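Local coordinates for putative cell adhesion protein (Bacteroides fragilis, PDB 4H40) that probably serves as a fimbrillin-like structural or tip component of adhesive pili on the bacterial surface, at residues L197-E202 with L271-N276; V238-A243 with L251-G256; A112-F117 with M152-I157. All blocks are in the same frame, centred on the assembly; numbering follows the deposited sequence.

In the fold
Going from the N terminus, contact 3 closes first, bringing 152-157 back beside 112-117 after 34 residues and joining strands 113-121 and 153-157 in the N-terminal half. Contact 1 then opens at 197-202 and closes at 271-276. Nested within that span is contact 2, a short return from 238-243 to 251-256 that sets strand 237-240 against 251-257, itself paired with 177-190. Contacts 1 and 2, with centres about 12 Å apart, meet directly: Glu-202 O accepts a probable hydrogen bond from Arg-239 NH1, and strands 197-207 and 237-240 are neighbours in a four-stranded antiparallel sheet. Contact 3 lies on the opposite side of the chain's centre, its centre about 51 Å from that of contact 1.

Contact 1. Residues L197-E202 with L271-N276; sequences LEMLAE and LNLKVN
Residues 197-200 and 271-275 run side by side as antiparallel strands, their segment axes 4.4 Å apart at closest approach and their N-to-C directions 136° apart, with Glu-198 and Lys-274 forming the hydrogen-bonded pair. Glu-198 N donates to Lys-274 O at 3.2 Å, and Lys-274 N donates back to Glu-198 O at 2.9 Å. The ladder goes on with Leu-200 N to Asn-272 O at 3.0 Å, after which the chain turns a corner at Ala-201 and Glu-202.

On the face of Leu-197 and Val-275, the Leu-197 side chain extends with CG anti to the backbone N (chi1 166°), which brings its CD1 within 4.0 Å of Leu-273 CD1. Leu-197 and Leu-273 both also touch Val-188 of strand 177-190, and Leu-273 and Val-275 reach Val-303. This face of the four-stranded antiparallel sheet is therefore laid against strands 177-190 and 296-305, consistent with the beta-sandwich architecture of the transthyretin clan.

Toward the other face, the side chains of Glu-198 and Lys-274 lie alongside each other and point the same way. Their charged ends do not meet, Glu-198 OE1 being 4.8 Å from Lys-274 NZ; the attraction is probably long-range only. A water instead donates to both Glu-198 OE1 and Lys-274 O, giving that carbonyl a second partner besides Glu-198 N. Leu-200 crosses Lys-274 at about a right angle: its CD2 rests on Lys-274 CB at 3.8 Å, while CD1 lies by Asn-272 CB and Leu-273 O.

At the corner, Glu-202 CB packs beside the Asn-272 amide, 3.6 Å from ND2. That same ND2 is hydrogen-bonded to Gly-203 O, which holds the amide close to the turning chain.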
# COMPACT_ATOMS: atom_id res chain seq x y z
N LEU B 197 13.88 -4.97 20.45
CA LEU B 197 13.08 -5.52 19.38
C LEU B 197 13.79 -6.76 18.87
O LEU B 197 14.88 -6.67 18.30
CB LEU B 197 12.92 -4.43 18.30
CG LEU B 197 12.41 -4.79 16.90
CD1 LEU B 197 10.95 -5.19 16.92
CD2 LEU B 197 12.67 -3.64 15.93
N GLU B 198 13.19 -7.92 19.10
CA GLU B 198 13.71 -9.22 18.70
C GLU B 198 12.64 -10.00 17.96
O GLU B 198 11.47 -9.63 18.02
CB GLU B 198 14.16 -10.03 19.94
CG GLU B 198 15.32 -9.47 20.74
CD GLU B 198 15.38 -10.04 22.14
OE1 GLU B 198 14.61 -9.57 23.01
OE2 GLU B 198 16.15 -11.01 22.35
N MSE B 199 13.04 -11.10 17.30
CA MSE B 199 12.15 -12.04 16.61
C MSE B 199 11.69 -13.09 17.60
O MSE B 199 12.51 -13.63 18.33
CB MSE B 199 12.90 -12.78 15.47
CG MSE B 199 13.28 -11.91 14.29
SE MSE B 199 11.90 -11.76 12.91
CE MSE B 199 12.16 -13.43 12.06
N LEU B 200 10.41 -13.45 17.59
CA LEU B 200 9.98 -14.57 18.40
C LEU B 200 10.33 -15.86 17.61
O LEU B 200 10.60 -15.78 16.40
CB LEU B 200 8.49 -14.48 18.71
CG LEU B 200 8.04 -13.41 19.68
CD1 LEU B 200 6.55 -13.35 19.74
CD2 LEU B 200 8.65 -13.61 21.06
N ALA B 201 10.32 -17.05 18.26
CA ALA B 201 10.60 -18.30 17.54
C ALA B 201 9.63 -18.49 16.35
O ALA B 201 10.00 -19.07 15.34
CB ALA B 201 10.49 -19.47 18.49
N GLU B 202 8.41 -17.92 16.47
CA GLU B 202 7.38 -17.95 15.44
C GLU B 202 7.76 -17.06 14.21
O GLU B 202 7.24 -17.29 13.13
CB GLU B 202 6.01 -17.50 16.00
CG GLU B 202 5.41 -18.38 17.08
CD GLU B 202 5.94 -18.23 18.51
OE1 GLU B 202 6.72 -17.29 18.77
OE2 GLU B 202 5.58 -19.07 19.36
N LEU B 271 3.82 -10.84 11.88
CA LEU B 271 5.10 -10.58 12.51
C LEU B 271 4.97 -10.86 13.98
O LEU B 271 4.16 -10.24 14.65
CB LEU B 271 5.54 -9.13 12.26
CG LEU B 271 5.69 -8.72 10.79
CD1 LEU B 271 4.39 -8.14 10.24
CD2 LEU B 271 6.78 -7.73 10.62
N ASN B 272 5.72 -11.85 14.48
CA ASN B 272 5.77 -12.25 15.88
C ASN B 272 7.05 -11.70 16.45
O ASN B 272 8.14 -12.19 16.12
CB ASN B 272 5.68 -13.76 16.02
CG ASN B 272 4.46 -14.33 15.36
OD1 ASN B 272 3.39 -14.33 15.94
ND2 ASN B 272 4.59 -14.81 14.15
N LEU B 273 6.93 -10.60 17.20
CA LEU B 273 8.10 -9.89 17.73
C LEU B 273 8.03 -9.73 19.23
O LEU B 273 6.95 -9.71 19.81
CB LEU B 273 8.22 -8.49 17.07
CG LEU B 273 8.12 -8.39 15.54
CD1 LEU B 273 7.91 -6.96 15.08
CD2 LEU B 273 9.33 -9.00 14.85
N LYS B 274 9.21 -9.60 19.84
CA LYS B 274 9.36 -9.36 21.27
C LYS B 274 9.73 -7.90 21.42
O LYS B 274 10.88 -7.53 21.22
CB LYS B 274 10.42 -10.30 21.87
CG LYS B 274 10.35 -10.44 23.38
CD LYS B 274 11.38 -11.44 23.83
CE LYS B 274 11.12 -11.90 25.24
NZ LYS B 274 12.24 -12.76 25.72
N VAL B 275 8.74 -7.06 21.70
CA VAL B 275 8.91 -5.61 21.87
C VAL B 275 9.04 -5.31 23.36
O VAL B 275 8.16 -5.66 24.14
CB VAL B 275 7.77 -4.80 21.20
CG1 VAL B 275 8.03 -3.30 21.28
CG2 VAL B 275 7.58 -5.22 19.74
N ASN B 276 10.15 -4.68 23.76
CA ASN B 276 10.47 -4.33 25.14
C ASN B 276 10.22 -5.49 26.12
O ASN B 276 9.70 -5.28 27.22
CB ASN B 276 9.71 -3.07 25.57
CG ASN B 276 10.11 -1.83 24.82
OD1 ASN B 276 11.21 -1.73 24.26
ND2 ASN B 276 9.23 -0.84 24.82
O HOH W 1 12.38 -7.49 23.48

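Contact 2. Residues V238-A243 with L251-G256; sequences VRITQA and LVAHTG
Ile-240 on strand 238-240 faces Thr-255 on strand 251-256 from one sheet to another, consistent with a beta sandwich of the transthyretin clan. The evidence is geometric: the segment axes come no closer than 7.6 Å, their directions differ by 151°, and no direct hydrogen bond joins the segments. Strand 237-240 pairs with 197-207, whereas 251-257 pairs with 177-190.

The tight part is apolar. Ile-240 lays CG1 against Thr-255 CB at 3.7 Å and CD1 near Thr-255 CG2. Its other branch, with CG2 opposite the backbone N, meets Ala-253 CB at 3.7 Å. Phe-186 touches Ile-240, Ile-204 touches Ala-253 and Ile-206 touches Thr-255. Val-238 and Thr-255 add a looser approach, tip to tip, with Val-238 CG2 4.1 Å from Thr-255 OG1. The backbones come nearest at Ala-243, whose CA lies 4.6 Å from Ala-253 CA and makes a CA-H...O contact of 3.3 Å with Val-252 O.

On the looser side two waters link the segments. One donates to Arg-239 O and shares a hydrogen bond with Thr-255 OG1, at 2.8 Å from OG1. Another donates to Gln-242 O and accepts from His-254 N, its oxygen 3.2 Å from that N.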
# COMPACT_ATOMS: atom_id res chain seq x y z
N VAL B 238 4.94 -19.70 4.36
CA VAL B 238 6.38 -19.76 4.59
C VAL B 238 6.70 -18.98 5.90
O VAL B 238 6.04 -17.99 6.21
CB VAL B 238 7.23 -19.34 3.37
CG1 VAL B 238 7.10 -17.86 3.05
CG2 VAL B 238 8.68 -19.72 3.58
N ARG B 239 7.66 -19.48 6.69
CA ARG B 239 8.07 -18.84 7.93
C ARG B 239 9.53 -18.34 7.86
O ARG B 239 10.42 -19.09 7.45
CB ARG B 239 7.88 -19.80 9.09
CG ARG B 239 8.06 -19.17 10.45
CD ARG B 239 7.88 -20.13 11.61
NE ARG B 239 6.60 -20.86 11.62
CZ ARG B 239 5.43 -20.37 12.03
NH1 ARG B 239 5.34 -19.11 12.44
NH2 ARG B 239 4.35 -21.13 12.02
N ILE B 240 9.76 -17.07 8.23
CA ILE B 240 11.10 -16.48 8.33
C ILE B 240 11.40 -16.51 9.81
O ILE B 240 10.63 -15.93 10.58
CB ILE B 240 11.25 -15.06 7.72
CG1 ILE B 240 10.56 -14.91 6.32
CG2 ILE B 240 12.72 -14.67 7.67
CD1 ILE B 240 10.45 -13.43 5.82
N THR B 241 12.42 -17.24 10.23
CA THR B 241 12.77 -17.37 11.64
C THR B 241 14.02 -16.55 11.96
O THR B 241 14.26 -16.21 13.12
CB THR B 241 12.94 -18.86 12.03
OG1 THR B 241 13.66 -19.54 11.00
CG2 THR B 241 11.62 -19.56 12.25
N GLN B 242 14.80 -16.22 10.92
CA GLN B 242 16.07 -15.53 11.10
C GLN B 242 16.05 -14.11 10.54
O GLN B 242 15.52 -13.86 9.46
CB GLN B 242 17.21 -16.33 10.46
CG GLN B 242 17.64 -17.53 11.29
CD GLN B 242 17.78 -18.78 10.45
OE1 GLN B 242 18.60 -18.86 9.51
NE2 GLN B 242 16.97 -19.79 10.77
N ALA B 243 16.66 -13.19 11.29
CA ALA B 243 16.77 -11.78 10.93
C ALA B 243 18.15 -11.28 11.27
O ALA B 243 18.81 -11.88 12.09
CB ALA B 243 15.71 -10.96 11.66
N LEU B 251 15.62 -4.75 12.44
CA LEU B 251 15.76 -6.13 12.02
C LEU B 251 15.48 -6.26 10.52
O LEU B 251 14.57 -5.60 10.03
CB LEU B 251 14.75 -6.99 12.76
CG LEU B 251 14.83 -7.07 14.27
CD1 LEU B 251 13.54 -7.61 14.80
CD2 LEU B 251 16.01 -7.95 14.73
N VAL B 252 16.23 -7.10 9.80
CA VAL B 252 15.98 -7.35 8.37
C VAL B 252 15.72 -8.84 8.15
O VAL B 252 16.60 -9.69 8.37
CB VAL B 252 17.09 -6.84 7.41
CG1 VAL B 252 16.69 -7.07 5.96
CG2 VAL B 252 17.33 -5.35 7.62
N ALA B 253 14.52 -9.17 7.71
CA ALA B 253 14.15 -10.55 7.41
C ALA B 253 13.77 -10.64 5.95
O ALA B 253 13.15 -9.73 5.42
CB ALA B 253 13.01 -11.00 8.31
N HIS B 254 14.22 -11.68 5.27
CA HIS B 254 13.90 -11.90 3.86
C HIS B 254 13.66 -13.38 3.58
O HIS B 254 14.04 -14.25 4.36
CB HIS B 254 14.98 -11.33 2.92
CG HIS B 254 16.32 -11.97 3.05
ND1 HIS B 254 16.77 -12.87 2.11
CD2 HIS B 254 17.27 -11.82 4.00
CE1 HIS B 254 17.98 -13.23 2.51
NE2 HIS B 254 18.31 -12.64 3.65
N THR B 255 12.98 -13.65 2.48
CA THR B 255 12.70 -15.00 2.04
C THR B 255 12.36 -15.01 0.58
O THR B 255 11.94 -13.98 0.03
CB THR B 255 11.57 -15.65 2.88
OG1 THR B 255 11.68 -17.05 2.76
CG2 THR B 255 10.18 -15.20 2.48
N GLY B 256 12.51 -16.19 -0.01
CA GLY B 256 12.12 -16.42 -1.39
C GLY B 256 10.67 -16.84 -1.38
O GLY B 256 10.22 -17.50 -0.44
O HOH W 2 11.85 -18.66 5.06
O HOH W 3 16.19 -13.52 7.07

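Contact 3. Residues A112-F117 with M152-I157; sequences AGTYYF and MTAVTI
An antiparallel beta ladder in the N-terminal half of the chain joins strand 113-117 to strand 153-157, with Tyr-115 and Val-155 as its central hydrogen-bonded pair. Tyr-115 N donates to Val-155 O at 2.9 Å, and Val-155 N to Tyr-115 O at 2.8 Å; both donors lie nearly along the C=O axis. A second reciprocal pair ties Gly-113 to Ile-157.

One face carries Tyr-115, Phe-117, Val-155 and Ile-157. The Tyr-115 and Ile-157 side chains cross at about a right angle, with Tyr-115 CD2 3.6 Å from Ile-157 CD1, while the Tyr-115 hydroxyl is hydrogen-bonded to Lys-111 O. With chi1 at 63°, Phe-117 has CG between its backbone N and carbonyl carbon, and its ring reaches obliquely to the neighbouring strand. There CD1 meets Val-155 CG1 at 3.8 Å, and CZ lies near Thr-153 OG1. Leu-59 of strand 56-62 and Leu-172 of strand 169-173 also touch Phe-117, and Val-14 and Ile-16 reach Ile-157, so this face turns into the interior of the N-terminal part of the fimbrillin-like fold.

The other face is more polar. Thr-114 OG1 and Thr-156 OG1 share a hydrogen bond of 3.2 Å across a non-hydrogen-bonded backbone pair. Further along, Tyr-116 receives selenomethionine Met-152 in an oblique Met-aromatic contact: SE is 5.0 Å from the ring centroid, 54° off the ring normal. Met-152 CE approaches Tyr-116 CD1, and Ala-154 CB lies 4.0 Å from Tyr-116 CE1. Lys-66 adds a cation-pi contact to the Tyr-116 ring.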
# COMPACT_ATOMS: atom_id res chain seq x y z
N ALA B 112 34.81 -35.02 -26.98
CA ALA B 112 34.68 -33.98 -27.99
C ALA B 112 33.26 -33.98 -28.59
O ALA B 112 32.63 -35.04 -28.72
CB ALA B 112 35.72 -34.17 -29.08
N GLY B 113 32.75 -32.79 -28.87
CA GLY B 113 31.42 -32.60 -29.44
C GLY B 113 30.75 -31.32 -29.01
O GLY B 113 31.31 -30.55 -28.23
N THR B 114 29.55 -31.09 -29.53
CA THR B 114 28.77 -29.90 -29.20
C THR B 114 27.73 -30.30 -28.18
O THR B 114 27.00 -31.28 -28.38
CB THR B 114 28.18 -29.23 -30.46
OG1 THR B 114 29.22 -29.03 -31.41
CG2 THR B 114 27.50 -27.89 -30.15
N TYR B 115 27.69 -29.54 -27.09
CA TYR B 115 26.82 -29.74 -25.93
C TYR B 115 26.12 -28.45 -25.51
O TYR B 115 26.69 -27.37 -25.60
CB TYR B 115 27.65 -30.25 -24.73
CG TYR B 115 28.45 -31.50 -25.00
CD1 TYR B 115 27.90 -32.76 -24.79
CD2 TYR B 115 29.77 -31.43 -25.43
CE1 TYR B 115 28.63 -33.92 -25.04
CE2 TYR B 115 30.51 -32.58 -25.69
CZ TYR B 115 29.94 -33.83 -25.48
OH TYR B 115 30.68 -34.96 -25.72
N TYR B 116 24.89 -28.59 -24.98
CA TYR B 116 24.14 -27.49 -24.39
C TYR B 116 24.35 -27.58 -22.90
O TYR B 116 24.49 -28.68 -22.39
CB TYR B 116 22.64 -27.59 -24.72
CG TYR B 116 22.30 -27.17 -26.13
CD1 TYR B 116 22.16 -25.83 -26.46
CD2 TYR B 116 22.07 -28.12 -27.13
CE1 TYR B 116 21.83 -25.43 -27.76
CE2 TYR B 116 21.73 -27.74 -28.42
CZ TYR B 116 21.61 -26.39 -28.73
OH TYR B 116 21.28 -26.00 -30.01
N PHE B 117 24.39 -26.45 -22.20
CA PHE B 117 24.56 -26.54 -20.76
C PHE B 117 23.72 -25.49 -20.05
O PHE B 117 23.54 -24.37 -20.53
CB PHE B 117 26.05 -26.51 -20.32
CG PHE B 117 26.82 -25.24 -20.63
CD1 PHE B 117 27.45 -25.07 -21.85
CD2 PHE B 117 26.94 -24.23 -19.68
CE1 PHE B 117 28.14 -23.89 -22.15
CE2 PHE B 117 27.64 -23.04 -19.97
CZ PHE B 117 28.24 -22.88 -21.20
N MSE B 152 20.55 -20.02 -22.33
CA MSE B 152 21.36 -21.23 -22.47
C MSE B 152 22.28 -21.14 -23.68
O MSE B 152 21.87 -20.66 -24.74
CB MSE B 152 20.43 -22.45 -22.58
CG MSE B 152 21.16 -23.75 -22.88
SE MSE B 152 19.98 -25.28 -23.05
CE MSE B 152 18.94 -24.70 -24.58
N THR B 153 23.52 -21.60 -23.51
CA THR B 153 24.52 -21.59 -24.56
C THR B 153 25.01 -22.99 -24.86
O THR B 153 24.84 -23.93 -24.07
CB THR B 153 25.70 -20.67 -24.20
OG1 THR B 153 26.13 -20.91 -22.85
CG2 THR B 153 25.35 -19.21 -24.37
N ALA B 154 25.59 -23.13 -26.04
CA ALA B 154 26.21 -24.35 -26.51
C ALA B 154 27.72 -24.18 -26.46
O ALA B 154 28.23 -23.05 -26.55
CB ALA B 154 25.74 -24.69 -27.91
N VAL B 155 28.43 -25.29 -26.28
CA VAL B 155 29.90 -25.34 -26.24
C VAL B 155 30.37 -26.46 -27.16
O VAL B 155 29.76 -27.53 -27.18
CB VAL B 155 30.47 -25.47 -24.80
CG1 VAL B 155 29.98 -26.74 -24.08
CG2 VAL B 155 32.00 -25.38 -24.78
N THR B 156 31.43 -26.20 -27.92
CA THR B 156 32.04 -27.21 -28.77
C THR B 156 33.39 -27.56 -28.15
O THR B 156 34.22 -26.69 -27.94
CB THR B 156 32.15 -26.73 -30.23
OG1 THR B 156 30.84 -26.39 -30.69
CG2 THR B 156 32.75 -27.79 -31.14
N ILE B 157 33.57 -28.84 -27.81
CA ILE B 157 34.80 -29.34 -27.21
C ILE B 157 35.64 -29.98 -28.33
O ILE B 157 35.13 -30.81 -29.09
CB ILE B 157 34.50 -30.30 -26.03
CG1 ILE B 157 33.62 -29.58 -24.98
CG2 ILE B 157 35.80 -30.81 -25.39
CD1 ILE B 157 32.96 -30.46 -23.95